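Local coordinates for RabGAP/TBC protein (Chlamydomonas reinhardtii, PDB 4P17), which probably acts as a GTPase-activating protein for Rab GTPases in the flagellum, through its TBC domain, at residues Q26-E38 with A292-A304. Sequence-based numbering, arbitrary orientation.
Sequences QEDERRSCDVNAE and AAATMHQRDVLMA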
loop_
_atom_site.group_PDB
_atom_site.type_symbol
_atom_site.label_atom_id
_atom_site.label_comp_id
_atom_site.label_asym_id
_atom_site.label_seq_id
_atom_site.Cartn_x
_atom_site.Cartn_y
_atom_site.Cartn_z
ATOM N N GLN A 26 -14.651 -5.178 -16.283
ATOM C CA GLN A 26 -14.030 -5.290 -14.961
ATOM C C GLN A 26 -13.158 -6.525 -14.916
ATOM O O GLN A 26 -11.991 -6.496 -14.470
ATOM C CB GLN A 26 -15.100 -5.332 -13.869
ATOM C CG GLN A 26 -14.728 -4.591 -12.583
ATOM C CD GLN A 26 -15.910 -4.417 -11.623
ATOM O OE1 GLN A 26 -16.605 -5.378 -11.281
ATOM N NE2 GLN A 26 -16.145 -3.181 -11.201
ATOM N N GLU A 27 -13.731 -7.632 -15.372
ATOM C CA GLU A 27 -12.932 -8.812 -15.596
ATOM C C GLU A 27 -11.982 -8.482 -16.735
ATOM O O GLU A 27 -10.858 -8.990 -16.784
ATOM C CB GLU A 27 -13.804 -10.028 -15.922
ATOM N N ASP A 28 -12.435 -7.620 -17.649
ATOM C CA ASP A 28 -11.594 -7.191 -18.760
ATOM C C ASP A 28 -10.473 -6.291 -18.257
ATOM O O ASP A 28 -9.367 -6.330 -18.790
ATOM C CB ASP A 28 -12.412 -6.445 -19.817
ATOM C CG ASP A 28 -11.588 -6.057 -21.039
ATOM O OD1 ASP A 28 -10.964 -6.958 -21.657
ATOM O OD2 ASP A 28 -11.566 -4.849 -21.385
ATOM N N GLU A 29 -10.778 -5.468 -17.248
ATOM C CA GLU A 29 -9.772 -4.593 -16.642
ATOM C C GLU A 29 -8.607 -5.451 -16.175
ATOM O O GLU A 29 -7.452 -5.240 -16.548
ATOM C CB GLU A 29 -10.364 -3.792 -15.465
ATOM C CG GLU A 29 -11.372 -2.733 -15.927
ATOM C CD GLU A 29 -12.097 -2.009 -14.813
ATOM O OE1 GLU A 29 -11.967 -2.379 -13.624
ATOM O OE2 GLU A 29 -12.836 -1.058 -15.133
ATOM N N ARG A 30 -8.935 -6.466 -15.396
ATOM C CA ARG A 30 -7.891 -7.320 -14.846
ATOM C C ARG A 30 -7.137 -8.102 -15.951
ATOM O O ARG A 30 -5.925 -8.304 -15.876
ATOM C CB ARG A 30 -8.517 -8.265 -13.801
ATOM C CG ARG A 30 -8.998 -7.550 -12.543
ATOM C CD ARG A 30 -9.701 -8.508 -11.569
ATOM N NE ARG A 30 -8.993 -9.773 -11.445
ATOM C CZ ARG A 30 -7.973 -9.987 -10.617
ATOM N NH1 ARG A 30 -7.547 -9.020 -9.820
ATOM N NH2 ARG A 30 -7.376 -11.174 -10.578
ATOM N N ARG A 31 -7.835 -8.526 -16.999
ATOM C CA ARG A 31 -7.165 -9.249 -18.079
ATOM C C ARG A 31 -6.154 -8.307 -18.766
ATOM O O ARG A 31 -5.016 -8.678 -19.012
ATOM C CB ARG A 31 -8.217 -9.803 -19.048
ATOM C CG ARG A 31 -7.745 -10.409 -20.362
ATOM C CD ARG A 31 -6.386 -11.118 -20.330
ATOM N NE ARG A 31 -6.211 -12.097 -19.258
ATOM C CZ ARG A 31 -5.095 -12.796 -19.060
ATOM N NH1 ARG A 31 -4.048 -12.631 -19.852
ATOM N NH2 ARG A 31 -5.029 -13.668 -18.060
ATOM N N SER A 32 -6.581 -7.082 -19.049
ATOM C CA SER A 32 -5.705 -6.080 -19.636
ATOM C C SER A 32 -4.463 -5.889 -18.791
ATOM O O SER A 32 -3.367 -5.807 -19.316
ATOM C CB SER A 32 -6.421 -4.741 -19.803
ATOM O OG SER A 32 -5.581 -3.796 -20.480
ATOM N N CYS A 33 -4.622 -5.810 -17.474
ATOM C CA CYS A 33 -3.461 -5.552 -16.626
ATOM C C CYS A 33 -2.526 -6.731 -16.619
ATOM O O CYS A 33 -1.288 -6.541 -16.597
ATOM C CB CYS A 33 -3.894 -5.205 -15.211
ATOM S SG CYS A 33 -4.810 -3.607 -15.172
ATOM N N ASP A 34 -3.091 -7.940 -16.677
ATOM C CA ASP A 34 -2.276 -9.139 -16.694
ATOM C C ASP A 34 -1.514 -9.236 -18.016
ATOM O O ASP A 34 -0.355 -9.654 -18.034
ATOM C CB ASP A 34 -3.117 -10.411 -16.509
ATOM C CG ASP A 34 -3.643 -10.594 -15.082
ATOM O OD1 ASP A 34 -3.183 -9.884 -14.156
ATOM O OD2 ASP A 34 -4.504 -11.490 -14.903
ATOM N N VAL A 35 -2.168 -8.873 -19.121
ATOM C CA VAL A 35 -1.504 -8.959 -20.423
ATOM C C VAL A 35 -0.396 -7.917 -20.521
ATOM O O VAL A 35 0.671 -8.184 -21.070
ATOM C CB VAL A 35 -2.465 -8.788 -21.627
ATOM C CG1 VAL A 35 -3.455 -9.898 -21.662
ATOM C CG2 VAL A 35 -3.160 -7.484 -21.596
ATOM N N ASN A 36 -0.631 -6.721 -20.000
ATOM C CA ASN A 36 0.425 -5.726 -19.990
ATOM C C ASN A 36 1.588 -6.151 -19.097
ATOM O O ASN A 36 2.733 -5.893 -19.411
ATOM C CB ASN A 36 -0.108 -4.373 -19.529
ATOM C CG ASN A 36 -0.925 -3.691 -20.602
ATOM O OD1 ASN A 36 -0.823 -4.046 -21.771
ATOM N ND2 ASN A 36 -1.721 -2.704 -20.216
ATOM N N ALA A 37 1.293 -6.805 -17.986
ATOM C CA ALA A 37 2.361 -7.316 -17.132
ATOM C C ALA A 37 3.205 -8.352 -17.872
ATOM O O ALA A 37 4.411 -8.445 -17.677
ATOM C CB ALA A 37 1.779 -7.924 -15.874
ATOM N N GLU A 38 2.544 -9.167 -18.682
ATOM C CA GLU A 38 3.231 -10.213 -19.441
ATOM C C GLU A 38 4.257 -9.626 -20.403
ATOM O O GLU A 38 5.330 -10.220 -20.623
ATOM C CB GLU A 38 2.226 -11.056 -20.211
ATOM C CG GLU A 38 2.125 -12.473 -19.748
ATOM C CD GLU A 38 1.403 -13.314 -20.767
ATOM O OE1 GLU A 38 1.641 -14.545 -20.820
ATOM O OE2 GLU A 38 0.602 -12.722 -21.526
ATOM N N ALA A 292 -16.525 2.622 -4.932
ATOM C CA ALA A 292 -15.808 2.779 -6.182
ATOM C C ALA A 292 -14.376 2.349 -5.996
ATOM O O ALA A 292 -13.807 1.640 -6.809
ATOM C CB ALA A 292 -15.849 4.213 -6.645
ATOM N N ALA A 293 -13.789 2.786 -4.898
ATOM C CA ALA A 293 -12.390 2.500 -4.688
ATOM C C ALA A 293 -12.200 1.007 -4.511
ATOM O O ALA A 293 -11.219 0.450 -4.988
ATOM C CB ALA A 293 -11.865 3.260 -3.501
ATOM N N ALA A 294 -13.152 0.351 -3.854
ATOM C CA ALA A 294 -13.018 -1.078 -3.588
ATOM C C ALA A 294 -13.079 -1.925 -4.865
ATOM O O ALA A 294 -12.709 -3.107 -4.852
ATOM C CB ALA A 294 -14.096 -1.525 -2.580
ATOM N N THR A 295 -13.536 -1.352 -5.975
ATOM C CA THR A 295 -13.562 -2.128 -7.220
ATOM C C THR A 295 -12.654 -1.512 -8.281
ATOM O O THR A 295 -12.836 -1.678 -9.492
ATOM C CB THR A 295 -14.989 -2.287 -7.731
ATOM O OG1 THR A 295 -15.560 -1.003 -7.947
ATOM C CG2 THR A 295 -15.811 -3.050 -6.704
ATOM N N MET A 296 -11.634 -0.808 -7.805
ATOM C CA MET A 296 -10.677 -0.190 -8.696
ATOM C C MET A 296 -9.671 -1.255 -9.176
ATOM O O MET A 296 -8.551 -1.353 -8.684
ATOM C CB MET A 296 -9.995 0.984 -7.998
ATOM C CG MET A 296 -9.474 2.062 -8.952
ATOM S SD MET A 296 -8.328 1.465 -10.231
ATOM C CE MET A 296 -8.588 2.697 -11.505
ATOM N N HIS A 297 -10.082 -2.042 -10.167
ATOM C CA HIS A 297 -9.281 -3.154 -10.653
ATOM C C HIS A 297 -8.322 -2.739 -11.757
ATOM O O HIS A 297 -7.351 -3.433 -12.013
ATOM C CB HIS A 297 -10.204 -4.287 -11.133
ATOM C CG HIS A 297 -11.011 -4.879 -10.032
ATOM N ND1 HIS A 297 -10.453 -5.691 -9.063
ATOM C CD2 HIS A 297 -12.316 -4.735 -9.702
ATOM C CE1 HIS A 297 -11.392 -6.047 -8.204
ATOM N NE2 HIS A 297 -12.527 -5.481 -8.565
ATOM N N GLN A 298 -8.549 -1.563 -12.349
ATOM C CA GLN A 298 -7.714 -1.098 -13.439
ATOM C C GLN A 298 -6.453 -0.471 -12.867
ATOM O O GLN A 298 -6.304 0.765 -12.806
ATOM C CB GLN A 298 -8.477 -0.094 -14.328
ATOM C CG GLN A 298 -8.425 -0.424 -15.815
ATOM C CD GLN A 298 -7.046 -0.804 -16.301
ATOM O OE1 GLN A 298 -6.034 -0.482 -15.675
ATOM N NE2 GLN A 298 -6.996 -1.509 -17.420
ATOM N N ARG A 299 -5.533 -1.318 -12.425
ATOM C CA ARG A 299 -4.326 -0.816 -11.790
ATOM C C ARG A 299 -3.371 -0.112 -12.779
ATOM O O ARG A 299 -2.636 0.797 -12.411
ATOM C CB ARG A 299 -3.604 -1.960 -11.052
ATOM C CG ARG A 299 -3.223 -3.153 -11.884
ATOM C CD ARG A 299 -2.834 -4.298 -11.005
ATOM N NE ARG A 299 -2.265 -5.400 -11.777
ATOM C CZ ARG A 299 -2.961 -6.433 -12.224
ATOM N NH1 ARG A 299 -4.267 -6.524 -12.000
ATOM N NH2 ARG A 299 -2.343 -7.383 -12.893
ATOM N N ASP A 300 -3.436 -0.486 -14.053
ATOM C CA ASP A 300 -2.627 0.176 -15.053
ATOM C C ASP A 300 -3.059 1.635 -15.209
ATOM O O ASP A 300 -2.234 2.567 -15.212
ATOM C CB ASP A 300 -2.732 -0.514 -16.419
ATOM C CG ASP A 300 -1.952 -1.814 -16.524
ATOM O OD1 ASP A 300 -1.016 -2.071 -15.727
ATOM O OD2 ASP A 300 -2.253 -2.556 -17.487
ATOM N N VAL A 301 -4.365 1.835 -15.342
ATOM C CA VAL A 301 -4.893 3.176 -15.524
ATOM C C VAL A 301 -4.709 4.003 -14.258
ATOM O O VAL A 301 -4.444 5.220 -14.336
ATOM C CB VAL A 301 -6.354 3.114 -15.923
ATOM C CG1 VAL A 301 -6.989 4.506 -15.923
ATOM C CG2 VAL A 301 -6.453 2.433 -17.281
ATOM N N LEU A 302 -4.840 3.380 -13.095
ATOM C CA LEU A 302 -4.608 4.144 -11.863
ATOM C C LEU A 302 -3.203 4.729 -11.854
ATOM O O LEU A 302 -3.008 5.907 -11.518
ATOM C CB LEU A 302 -4.806 3.289 -10.600
ATOM C CG LEU A 302 -4.613 4.098 -9.298
ATOM C CD1 LEU A 302 -5.615 5.262 -9.175
ATOM C CD2 LEU A 302 -4.740 3.167 -8.087
ATOM N N MET A 303 -2.192 3.917 -12.126
ATOM C CA MET A 303 -0.831 4.433 -11.973
ATOM C C MET A 303 -0.497 5.399 -13.118
ATOM O O MET A 303 0.156 6.425 -12.930
ATOM C CB MET A 303 0.179 3.309 -11.924
ATOM C CG MET A 303 -0.027 2.364 -10.751
ATOM S SD MET A 303 -0.245 3.221 -9.181
ATOM C CE MET A 303 1.359 3.958 -8.823
ATOM N N ALA A 304 -0.922 5.058 -14.325
ATOM C CA ALA A 304 -0.664 5.939 -15.439
ATOM C C ALA A 304 -1.339 7.304 -15.188
ATOM O O ALA A 304 -0.789 8.379 -15.505
ATOM C CB ALA A 304 -1.157 5.313 -16.712
HETATM O O HOH W 1 -13.898 -0.769 -11.484
HETATM O O HOH W 2 -11.600 -0.218 -12.266
HETATM O O HOH W 3 -7.835 -6.683 -9.076
HETATM O O HOH W 4 -4.327 -1.921 -18.774
HETATM O O HOH W 5 -0.006 -4.488 -15.446
HETATM O O HOH W 6 -5.287 -8.940 -12.453
#
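Asp34 and Arg299 form the salt bridge of this contact, a worked example of how a helix can be fixed to a loop and the helix start that follows it, far along the chain, by charge, packing and water together. NH2 of Arg299 meets OD1 of Asp34 at 2.9 Å, with the oxygen in the guanidinium plane, while CB of Cys33 sits over one face, 3.4 Å from CZ. With CG wedged between backbone N and carbonyl carbon (chi1 57°) and the chain then extended, Arg299 reaches along Cys33 to that carboxylate. A leucine here would probably leave Asp34 without its cross-segment charge partner and CB of Cys33 without its flat cover. A second carboxylate is gripped by an amide: ND2 of Asn36 donates to OD2 of Asp300 at 2.8 Å, from above the carboxylate plane, while OD1 forms a salt bridge with Arg248. The amide N of Asp300 donates to SG of Cys33 (3.6 Å). Apolar packing sets CG of Arg30 against CB of His297 at 3.8 Å; the guanidinium goes on to Glu244, and one water bridges it to ND1 of His297. Gln298, the N-cap of helix 299-306, accepts from Val301 N through OE1. The arrangement joins N-terminal helix 27-50 to the linker between helices 282-294 and 299-306, and to the start of the latter, in an all-helical TBC-domain protein.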